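PDB 1EWQ: DNA mismatch repair protein MutS, which takes part in DNA mismatch repair, binding mismatched DNA and hydrolysing ATP weakly. Local coordinates for residues Glu45-Leu50 with Pro69-Pro74; Ala51-Leu56 with Glu83-Met88; Ala77-Ala82 with Gln123-Pro128. All coordinates share one frame; numbering follows the deposited sequence.

Contact 1 (Glu45-Leu50 with Pro69-Pro74); sequences EDAERL and PMAGIP. With nucleotides of chain A.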
loop_
_atom_site.group_PDB
_atom_site.type_symbol
_atom_site.label_atom_id
_atom_site.label_comp_id
_atom_site.label_asym_id
_atom_site.label_seq_id
_atom_site.Cartn_x
_atom_site.Cartn_y
_atom_site.Cartn_z
ATOM N N GLU C 45 -5.222 12.593 -23.449
ATOM C CA GLU C 45 -4.411 11.946 -22.418
ATOM C C GLU C 45 -5.198 11.789 -21.129
ATOM O O GLU C 45 -5.098 10.770 -20.446
ATOM C CB GLU C 45 -3.156 12.759 -22.130
ATOM C CG GLU C 45 -2.122 12.706 -23.224
ATOM C CD GLU C 45 -0.814 13.335 -22.792
ATOM O OE1 GLU C 45 -0.803 14.565 -22.555
ATOM O OE2 GLU C 45 0.195 12.595 -22.678
ATOM N N ASP C 46 -5.977 12.814 -20.802
ATOM C CA ASP C 46 -6.792 12.798 -19.598
ATOM C C ASP C 46 -7.720 11.589 -19.569
ATOM O O ASP C 46 -8.036 11.068 -18.498
ATOM C CB ASP C 46 -7.586 14.097 -19.499
ATOM C CG ASP C 46 -6.698 15.287 -19.206
ATOM O OD1 ASP C 46 -6.039 15.273 -18.148
ATOM O OD2 ASP C 46 -6.647 16.227 -20.026
ATOM N N ALA C 47 -8.144 11.144 -20.751
ATOM C CA ALA C 47 -9.009 9.979 -20.872
ATOM C C ALA C 47 -8.142 8.760 -20.604
ATOM O O ALA C 47 -8.600 7.755 -20.057
ATOM C CB ALA C 47 -9.602 9.902 -22.274
ATOM N N GLU C 48 -6.876 8.866 -20.993
ATOM C CA GLU C 48 -5.918 7.788 -20.793
ATOM C C GLU C 48 -5.637 7.684 -19.301
ATOM O O GLU C 48 -5.677 6.598 -18.726
ATOM C CB GLU C 48 -4.627 8.085 -21.556
ATOM C CG GLU C 48 -4.855 8.499 -22.996
ATOM C CD GLU C 48 -3.562 8.680 -23.779
ATOM O OE1 GLU C 48 -2.653 9.391 -23.301
ATOM O OE2 GLU C 48 -3.462 8.113 -24.884
ATOM N N ARG C 49 -5.357 8.825 -18.679
ATOM C CA ARG C 49 -5.098 8.871 -17.245
ATOM C C ARG C 49 -6.254 8.218 -16.493
ATOM O O ARG C 49 -6.060 7.257 -15.748
ATOM C CB ARG C 49 -4.975 10.318 -16.779
ATOM C CG ARG C 49 -3.739 11.054 -17.254
ATOM C CD ARG C 49 -3.807 12.507 -16.813
ATOM N NE ARG C 49 -2.533 13.202 -16.959
ATOM C CZ ARG C 49 -1.442 12.918 -16.254
ATOM N NH1 ARG C 49 -1.472 11.945 -15.345
ATOM N NH2 ARG C 49 -0.321 13.606 -16.455
ATOM N N LEU C 50 -7.454 8.755 -16.702
ATOM C CA LEU C 50 -8.668 8.266 -16.053
ATOM C C LEU C 50 -8.859 6.763 -16.215
ATOM O O LEU C 50 -9.110 6.055 -15.240
ATOM C CB LEU C 50 -9.900 8.987 -16.614
ATOM C CG LEU C 50 -11.243 8.693 -15.935
ATOM C CD1 LEU C 50 -11.274 9.324 -14.546
ATOM C CD2 LEU C 50 -12.379 9.235 -16.781
ATOM N N PRO C 69 -9.146 9.930 -27.733
ATOM C CA PRO C 69 -9.385 8.941 -26.682
ATOM C C PRO C 69 -10.510 9.411 -25.748
ATOM O O PRO C 69 -10.674 10.613 -25.522
ATOM C CB PRO C 69 -8.033 8.863 -25.979
ATOM C CG PRO C 69 -7.069 9.123 -27.097
ATOM C CD PRO C 69 -7.717 10.277 -27.816
HETATM N N MSE C 70 -11.277 8.465 -25.210
HETATM C CA MSE C 70 -12.380 8.795 -24.315
HETATM C C MSE C 70 -12.550 7.790 -23.184
HETATM O O MSE C 70 -12.509 6.586 -23.401
HETATM C CB MSE C 70 -13.697 8.881 -25.096
HETATM C CG MSE C 70 -14.909 9.160 -24.211
HETATM SE SE MSE C 70 -16.581 9.224 -25.167
HETATM C CE MSE C 70 -17.102 7.384 -24.946
ATOM N N ALA C 71 -12.735 8.302 -21.974
ATOM C CA ALA C 71 -12.955 7.469 -20.795
ATOM C C ALA C 71 -14.028 8.171 -19.967
ATOM O O ALA C 71 -14.071 9.396 -19.922
ATOM C CB ALA C 71 -11.679 7.330 -20.001
ATOM N N GLY C 72 -14.902 7.411 -19.326
ATOM C CA GLY C 72 -15.943 8.048 -18.544
ATOM C C GLY C 72 -16.531 7.169 -17.468
ATOM O O GLY C 72 -16.359 5.954 -17.486
ATOM N N ILE C 73 -17.238 7.792 -16.532
ATOM C CA ILE C 73 -17.862 7.078 -15.433
ATOM C C ILE C 73 -19.282 7.587 -15.239
ATOM O O ILE C 73 -19.556 8.768 -15.440
ATOM C CB ILE C 73 -17.079 7.295 -14.123
ATOM C CG1 ILE C 73 -17.024 8.795 -13.800
ATOM C CG2 ILE C 73 -15.676 6.700 -14.251
ATOM C CD1 ILE C 73 -16.353 9.130 -12.487
ATOM N N PRO C 74 -20.207 6.699 -14.851
ATOM C CA PRO C 74 -21.597 7.118 -14.640
ATOM C C PRO C 74 -21.734 8.042 -13.432
ATOM O O PRO C 74 -21.117 7.804 -12.391
ATOM C CB PRO C 74 -22.328 5.793 -14.449
ATOM C CG PRO C 74 -21.284 4.912 -13.850
ATOM C CD PRO C 74 -20.062 5.246 -14.669
ATOM P P DT A 13 -17.776 1.395 -25.037
ATOM O OP1 DT A 13 -16.631 0.626 -25.589
ATOM O OP2 DT A 13 -19.157 0.863 -25.171
ATOM O "O5'" DT A 13 -17.501 1.680 -23.503
ATOM C "C5'" DT A 13 -17.847 2.953 -23.007
ATOM C "C4'" DT A 13 -17.021 3.312 -21.803
ATOM O "O4'" DT A 13 -17.147 4.739 -21.695
ATOM C "C3'" DT A 13 -17.579 2.731 -20.508
ATOM O "O3'" DT A 13 -16.539 2.468 -19.559
ATOM C "C2'" DT A 13 -18.564 3.787 -20.039
ATOM C "C1'" DT A 13 -18.075 5.086 -20.683
ATOM N N1 DT A 13 -19.138 5.892 -21.325
ATOM C C2 DT A 13 -18.910 7.239 -21.491
ATOM O O2 DT A 13 -17.867 7.783 -21.168
ATOM N N3 DT A 13 -19.951 7.930 -22.055
ATOM C C4 DT A 13 -21.164 7.422 -22.467
ATOM O O4 DT A 13 -22.014 8.173 -22.927
ATOM C C5 DT A 13 -21.327 5.998 -22.296
ATOM C C7 DT A 13 -22.596 5.351 -22.754
ATOM C C6 DT A 13 -20.321 5.313 -21.734
#
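L50 of the helical segment 45-50 lies against A71 of strand segment 69-74, its side chain running past the strand backbone. Its CB meets A71 CB at 4.2 Å. CG stands anti to the backbone N (chi1 -174°), which carries CD2 over the peptide link between A71 and G72. There CD2 comes within 3.6 Å of A71 O, touches A71 CB, and lies 4.0 Å from G72 N. The leucine side chain also touches C42 of strand 39-43, L33 of strand 31-36 and L56.

One turn earlier, A47 takes the other half of the interface. Its CB sits over P69 and M70, 3.5 Å from P69 O, and also rests on M70 CA and P69 CB. In return A71 CB presses on the helix backbone, a tight 3.1 Å from A47 O. Two alanines facing each other allow the segment axes to approach to 6.4 Å at 44°. E48 brings OE2 loosely alongside P69 CG (4.4 Å), but its charge goes to a salt bridge with K6.

The far face of the strand meets DNA. M70, a selenomethionine, extends away from the helix and bends at chi3 to set CE near O2 of DT13 of chain A. G72 CA lies 3.3 Å from that O2, and a CB on G72 would point into the base, so glycine suits the site. The strand belongs to the sheet of MutS domain I; at its end P74 touches F39 of strand 39-43, which probably belongs to the family's Phe-X-Glu mismatch-reading motif. Helix and strand thus meet through a close-fitting apolar contact, while backbone hydrogen bonds of M70 with T59, A71 with C42 and I73 with Y40 tie the strand to its neighbours.

Contact 2 (Ala51-Leu56 with Glu83-Met88); sequences ARALGL and ERLLKM. With nucleotides of chain A.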
loop_
_atom_site.group_PDB
_atom_site.type_symbol
_atom_site.label_atom_id
_atom_site.label_comp_id
_atom_site.label_asym_id
_atom_site.label_seq_id
_atom_site.Cartn_x
_atom_site.Cartn_y
_atom_site.Cartn_z
ATOM N N ALA C 51 -8.744 6.290 -17.453
ATOM C CA ALA C 51 -8.913 4.880 -17.776
ATOM C C ALA C 51 -7.995 3.970 -16.973
ATOM O O ALA C 51 -8.452 2.996 -16.376
ATOM C CB ALA C 51 -8.686 4.658 -19.271
ATOM N N ARG C 52 -6.702 4.276 -16.950
ATOM C CA ARG C 52 -5.778 3.432 -16.207
ATOM C C ARG C 52 -5.904 3.629 -14.701
ATOM O O ARG C 52 -5.835 2.664 -13.935
ATOM C CB ARG C 52 -4.333 3.677 -16.650
ATOM C CG ARG C 52 -3.649 4.880 -16.050
ATOM C CD ARG C 52 -2.158 4.821 -16.368
ATOM N NE ARG C 52 -1.901 4.854 -17.807
ATOM C CZ ARG C 52 -1.846 5.969 -18.535
ATOM N NH1 ARG C 52 -2.022 7.154 -17.957
ATOM N NH2 ARG C 52 -1.620 5.901 -19.845
ATOM N N ALA C 53 -6.098 4.875 -14.282
ATOM C CA ALA C 53 -6.239 5.182 -12.864
ATOM C C ALA C 53 -7.353 4.360 -12.225
ATOM O O ALA C 53 -7.210 3.881 -11.101
ATOM C CB ALA C 53 -6.519 6.665 -12.679
ATOM N N LEU C 54 -8.457 4.189 -12.945
ATOM C CA LEU C 54 -9.593 3.440 -12.428
ATOM C C LEU C 54 -9.802 2.109 -13.138
ATOM O O LEU C 54 -10.773 1.401 -12.870
ATOM C CB LEU C 54 -10.863 4.286 -12.537
ATOM C CG LEU C 54 -10.817 5.634 -11.814
ATOM C CD1 LEU C 54 -12.096 6.405 -12.104
ATOM C CD2 LEU C 54 -10.635 5.413 -10.311
ATOM N N GLY C 55 -8.886 1.765 -14.038
ATOM C CA GLY C 55 -9.011 0.511 -14.757
ATOM C C GLY C 55 -10.314 0.442 -15.529
ATOM O O GLY C 55 -11.036 -0.557 -15.473
ATOM N N LEU C 56 -10.617 1.518 -16.246
ATOM C CA LEU C 56 -11.832 1.604 -17.045
ATOM C C LEU C 56 -11.524 1.225 -18.492
ATOM O O LEU C 56 -10.363 1.140 -18.896
ATOM C CB LEU C 56 -12.387 3.035 -17.014
ATOM C CG LEU C 56 -12.670 3.699 -15.661
ATOM C CD1 LEU C 56 -12.999 5.170 -15.892
ATOM C CD2 LEU C 56 -13.813 2.993 -14.938
ATOM N N GLU C 83 -13.626 9.120 -4.570
ATOM C CA GLU C 83 -12.968 8.608 -3.370
ATOM C C GLU C 83 -11.668 7.935 -3.793
ATOM O O GLU C 83 -10.604 8.191 -3.227
ATOM C CB GLU C 83 -13.871 7.592 -2.653
ATOM C CG GLU C 83 -13.308 7.035 -1.337
ATOM C CD GLU C 83 -14.219 5.988 -0.693
ATOM O OE1 GLU C 83 -15.398 6.300 -0.394
ATOM O OE2 GLU C 83 -13.758 4.846 -0.484
ATOM N N ARG C 84 -11.760 7.085 -4.810
ATOM C CA ARG C 84 -10.590 6.377 -5.292
ATOM C C ARG C 84 -9.563 7.311 -5.902
ATOM O O ARG C 84 -8.381 7.215 -5.594
ATOM C CB ARG C 84 -10.987 5.300 -6.307
ATOM C CG ARG C 84 -11.485 4.002 -5.676
ATOM C CD ARG C 84 -11.421 2.865 -6.678
ATOM N NE ARG C 84 -12.469 2.966 -7.685
ATOM C CZ ARG C 84 -12.436 2.360 -8.868
ATOM N NH1 ARG C 84 -11.399 1.604 -9.207
ATOM N NH2 ARG C 84 -13.450 2.504 -9.710
ATOM N N LEU C 85 -10.009 8.214 -6.767
ATOM C CA LEU C 85 -9.095 9.148 -7.407
ATOM C C LEU C 85 -8.362 9.974 -6.360
ATOM O O LEU C 85 -7.152 10.183 -6.453
ATOM C CB LEU C 85 -9.864 10.073 -8.350
ATOM C CG LEU C 85 -10.516 9.371 -9.541
ATOM C CD1 LEU C 85 -11.450 10.321 -10.261
ATOM C CD2 LEU C 85 -9.422 8.866 -10.469
ATOM N N LEU C 86 -9.098 10.439 -5.359
ATOM C CA LEU C 86 -8.499 11.244 -4.302
ATOM C C LEU C 86 -7.369 10.517 -3.595
ATOM O O LEU C 86 -6.303 11.088 -3.356
ATOM C CB LEU C 86 -9.562 11.649 -3.280
ATOM C CG LEU C 86 -10.476 12.788 -3.736
ATOM C CD1 LEU C 86 -11.691 12.872 -2.846
ATOM C CD2 LEU C 86 -9.695 14.094 -3.718
ATOM N N LYS C 87 -7.597 9.251 -3.269
ATOM C CA LYS C 87 -6.598 8.471 -2.557
ATOM C C LYS C 87 -5.352 8.179 -3.384
ATOM O O LYS C 87 -4.307 7.814 -2.843
ATOM C CB LYS C 87 -7.244 7.188 -2.035
ATOM C CG LYS C 87 -8.471 7.496 -1.177
ATOM C CD LYS C 87 -9.064 6.268 -0.511
ATOM C CE LYS C 87 -10.302 6.643 0.308
ATOM N NZ LYS C 87 -10.008 7.650 1.378
HETATM N N MSE C 88 -5.453 8.364 -4.694
HETATM C CA MSE C 88 -4.307 8.126 -5.558
HETATM C C MSE C 88 -3.464 9.387 -5.739
HETATM O O MSE C 88 -2.389 9.334 -6.331
HETATM C CB MSE C 88 -4.764 7.586 -6.920
HETATM C CG MSE C 88 -5.126 6.105 -6.900
HETATM SE SE MSE C 88 -5.974 5.440 -8.519
HETATM C CE MSE C 88 -7.543 4.645 -7.703
ATOM P P DG A 14 -16.474 1.032 -18.831
ATOM O OP1 DG A 14 -15.206 0.964 -18.057
ATOM O OP2 DG A 14 -16.785 -0.026 -19.824
ATOM O "O5'" DG A 14 -17.682 1.071 -17.802
ATOM C "C5'" DG A 14 -17.778 2.091 -16.823
ATOM C "C4'" DG A 14 -19.116 2.004 -16.132
ATOM O "O4'" DG A 14 -20.158 2.405 -17.053
ATOM C "C3'" DG A 14 -19.482 0.598 -15.661
ATOM O "O3'" DG A 14 -20.151 0.684 -14.403
ATOM C "C2'" DG A 14 -20.401 0.081 -16.758
ATOM C "C1'" DG A 14 -21.083 1.344 -17.269
ATOM N N9 DG A 14 -21.394 1.320 -18.699
ATOM C C8 DG A 14 -20.565 0.889 -19.707
ATOM N N7 DG A 14 -21.096 1.006 -20.894
ATOM C C5 DG A 14 -22.355 1.543 -20.658
ATOM C C6 DG A 14 -23.386 1.899 -21.571
ATOM O O6 DG A 14 -23.394 1.806 -22.804
ATOM N N1 DG A 14 -24.495 2.420 -20.911
ATOM C C2 DG A 14 -24.598 2.586 -19.552
ATOM N N2 DG A 14 -25.740 3.137 -19.113
ATOM N N3 DG A 14 -23.650 2.246 -18.690
ATOM C C4 DG A 14 -22.560 1.738 -19.310
HETATM O O HOH W 1 -13.279 1.261 -12.047
#
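L54 O and R84 share water 1: the water donates to the carbonyl at 2.6 Å and accepts from R84 NH2 at 2.7 Å, lying in the guanidinium plane at its edge. The water thus joins the end of one helix to a side chain of the next. The bend of R84 at chi3 (-74°) brings the flat group round beside L54, whose CD2 sits over the centre of one face, 3.8 Å from R84 CZ.

The same methyl is the hub of the apolar packing. L54 CD2 meets L85 CD2 at 3.7 Å, the two leucine side chains crossing at about a right angle, and it also touches the CE methyl of the selenomethionine M88. A53 completes the interface from the previous position: its CB packs on L85 CD2, while M88 SE lies close to A53 O at 3.3 Å. Y81, one turn before R84 and L85, covers L54 further.

Beyond L54 the chain turns at G55, whose phi is positive (59°). Its carbonyl accepts a hydrogen bond from R76 of the second subunit, and L56 comes near OP1 of DG14 of chain A. The bond from L56 N to A51 O, with a weak one from G55 N to R52 O, makes this helix end a Schellman motif with G55 as C-prime residue.

Contact 3 (Ala77-Ala82 with Gln123-Pro128); sequences AFEAYA and QESLLP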
loop_
_atom_site.group_PDB
_atom_site.type_symbol
_atom_site.label_atom_id
_atom_site.label_comp_id
_atom_site.label_asym_id
_atom_site.label_seq_id
_atom_site.Cartn_x
_atom_site.Cartn_y
_atom_site.Cartn_z
ATOM N N ALA C 77 -22.268 6.677 -9.593
ATOM C CA ALA C 77 -21.224 6.351 -8.639
ATOM C C ALA C 77 -20.092 7.374 -8.611
ATOM O O ALA C 77 -18.927 7.016 -8.419
ATOM C CB ALA C 77 -20.672 4.966 -8.954
ATOM N N PHE C 78 -20.435 8.648 -8.790
ATOM C CA PHE C 78 -19.434 9.713 -8.790
ATOM C C PHE C 78 -18.553 9.726 -7.537
ATOM O O PHE C 78 -17.337 9.578 -7.630
ATOM C CB PHE C 78 -20.098 11.087 -8.943
ATOM C CG PHE C 78 -19.176 12.235 -8.629
ATOM C CD1 PHE C 78 -18.011 12.430 -9.368
ATOM C CD2 PHE C 78 -19.448 13.091 -7.565
ATOM C CE1 PHE C 78 -17.129 13.461 -9.050
ATOM C CE2 PHE C 78 -18.570 14.125 -7.238
ATOM C CZ PHE C 78 -17.408 14.308 -7.983
ATOM N N GLU C 79 -19.168 9.913 -6.371
ATOM C CA GLU C 79 -18.407 9.964 -5.125
ATOM C C GLU C 79 -17.501 8.745 -4.932
ATOM O O GLU C 79 -16.346 8.890 -4.538
ATOM C CB GLU C 79 -19.350 10.129 -3.918
ATOM C CG GLU C 79 -19.996 11.515 -3.816
ATOM C CD GLU C 79 -20.734 11.739 -2.508
ATOM O OE1 GLU C 79 -20.620 10.887 -1.604
ATOM O OE2 GLU C 79 -21.424 12.774 -2.369
ATOM N N ALA C 80 -18.013 7.553 -5.223
ATOM C CA ALA C 80 -17.222 6.337 -5.063
ATOM C C ALA C 80 -15.961 6.395 -5.911
ATOM O O ALA C 80 -14.884 6.025 -5.450
ATOM C CB ALA C 80 -18.053 5.108 -5.435
ATOM N N TYR C 81 -16.099 6.850 -7.155
ATOM C CA TYR C 81 -14.956 6.963 -8.060
ATOM C C TYR C 81 -14.016 8.071 -7.591
ATOM O O TYR C 81 -12.799 7.921 -7.626
ATOM C CB TYR C 81 -15.429 7.268 -9.484
ATOM C CG TYR C 81 -15.973 6.081 -10.259
ATOM C CD1 TYR C 81 -15.134 5.043 -10.677
ATOM C CD2 TYR C 81 -17.323 6.020 -10.615
ATOM C CE1 TYR C 81 -15.632 3.976 -11.442
ATOM C CE2 TYR C 81 -17.830 4.959 -11.375
ATOM C CZ TYR C 81 -16.983 3.948 -11.790
ATOM O OH TYR C 81 -17.484 2.937 -12.588
ATOM N N ALA C 82 -14.587 9.190 -7.155
ATOM C CA ALA C 82 -13.781 10.310 -6.679
ATOM C C ALA C 82 -12.973 9.857 -5.470
ATOM O O ALA C 82 -11.786 10.169 -5.358
ATOM C CB ALA C 82 -14.673 11.477 -6.306
ATOM N N GLN C 123 -18.052 16.365 0.984
ATOM C CA GLN C 123 -18.871 15.167 0.860
ATOM C C GLN C 123 -18.630 14.202 2.031
ATOM O O GLN C 123 -17.499 13.793 2.294
ATOM C CB GLN C 123 -18.582 14.451 -0.465
ATOM C CG GLN C 123 -18.895 15.258 -1.740
ATOM C CD GLN C 123 -17.842 16.311 -2.077
ATOM O OE1 GLN C 123 -16.744 16.322 -1.516
ATOM N NE2 GLN C 123 -18.172 17.193 -3.015
ATOM N N GLU C 124 -19.707 13.848 2.720
ATOM C CA GLU C 124 -19.661 12.942 3.865
ATOM C C GLU C 124 -18.888 11.646 3.604
ATOM O O GLU C 124 -18.061 11.244 4.419
ATOM C CB GLU C 124 -21.102 12.634 4.321
ATOM C CG GLU C 124 -21.276 11.517 5.353
ATOM C CD GLU C 124 -22.747 11.332 5.800
ATOM O OE1 GLU C 124 -23.675 11.491 4.966
ATOM O OE2 GLU C 124 -22.976 11.011 6.988
ATOM N N SER C 125 -19.132 11.014 2.460
ATOM C CA SER C 125 -18.471 9.750 2.113
ATOM C C SER C 125 -16.986 9.840 1.770
ATOM O O SER C 125 -16.326 8.808 1.627
ATOM C CB SER C 125 -19.184 9.082 0.933
ATOM O OG SER C 125 -18.768 9.647 -0.301
ATOM N N LEU C 126 -16.461 11.055 1.621
ATOM C CA LEU C 126 -15.048 11.229 1.287
ATOM C C LEU C 126 -14.276 11.789 2.483
ATOM O O LEU C 126 -13.076 12.037 2.401
ATOM C CB LEU C 126 -14.901 12.190 0.103
ATOM C CG LEU C 126 -15.867 11.979 -1.063
ATOM C CD1 LEU C 126 -15.579 12.982 -2.176
ATOM C CD2 LEU C 126 -15.733 10.555 -1.571
ATOM N N LEU C 127 -14.979 11.986 3.592
ATOM C CA LEU C 127 -14.382 12.537 4.796
ATOM C C LEU C 127 -14.205 11.531 5.919
ATOM O O LEU C 127 -14.958 10.566 6.029
ATOM C CB LEU C 127 -15.251 13.674 5.326
ATOM C CG LEU C 127 -15.214 15.003 4.578
ATOM C CD1 LEU C 127 -16.421 15.851 4.983
ATOM C CD2 LEU C 127 -13.893 15.708 4.878
ATOM N N PRO C 128 -13.196 11.754 6.774
ATOM C CA PRO C 128 -12.943 10.864 7.908
ATOM C C PRO C 128 -13.808 11.429 9.036
ATOM O O PRO C 128 -14.362 12.519 8.892
ATOM C CB PRO C 128 -11.455 11.053 8.161
ATOM C CG PRO C 128 -11.267 12.509 7.884
ATOM C CD PRO C 128 -12.106 12.736 6.620
HETATM O O HOH W 2 -21.516 11.865 0.770
#
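The backbones of E79 and S125 face each other with CA atoms 7.2 Å apart, the first turn of a helix beginning after A77 lying against a short 3-10 turn at 124-126. E79 carries the contact. Its chain, extended beyond CG, puts OE1 where S125 OG donates a hydrogen bond of 2.6 Å. The hydroxyl meets OE1 on the anti side of the carboxylate, 31° out of its plane, and S125 can offer it because chi1 of 81° holds OG between its own N and carbonyl carbon.

Water 2 adds a second link, donating to E79 OE1 at 2.7 Å and accepting from S125 N at 3.0 Å. Two donors on one oxygen are consistent with an ionised carboxylate. The other oxygen, OE2, lies against the methylenes of Q123, 3.6 Å from its CG; the carboxylate and the Q123 amide are turned 75° apart. L126 CD2 lies 3.5 Å from the backbone E79 O, and one turn on along the helix, L126 CD1 makes a loose apolar contact with A82 CB.

With an alanine in place of E79, S125 OG and water 2 would probably lose their common acceptor, and the methylenes of Q123 would lose the group covering them.

Around this contact, F78 and A82 pack on strands 92-97 and 110-116, while Y81 points away to I73 and P74 of strand 67-74. Helix 78-87 thus sits between the domain I sheet and the loop that follows strand 110-116, and P128 O, further along that loop, accepts a hydrogen bond from R334 of helix 332-340.

Of the elements in these contacts, helix 44-54 comes first from the N terminus and serves two of them. Contact 1 closes the shorter loop, joining its first part to strand 67-74; contact 2 joins its end to helix 78-87. Their segments alternate along the chain, so the two loops cross. Contact 3 closes the long loop from helix 78-87 through strands 92-97 and 110-116 to 123-128; it crosses contact 2 as well, whereas contacts 1 and 3 follow in series. All three touch: L56 meets I73 and L50, Y81 reaches L54, I73 and P74, and L126 meets E83 and L86. Together they tie two helices, an inner strand and loop 123-128 into one body within domain I.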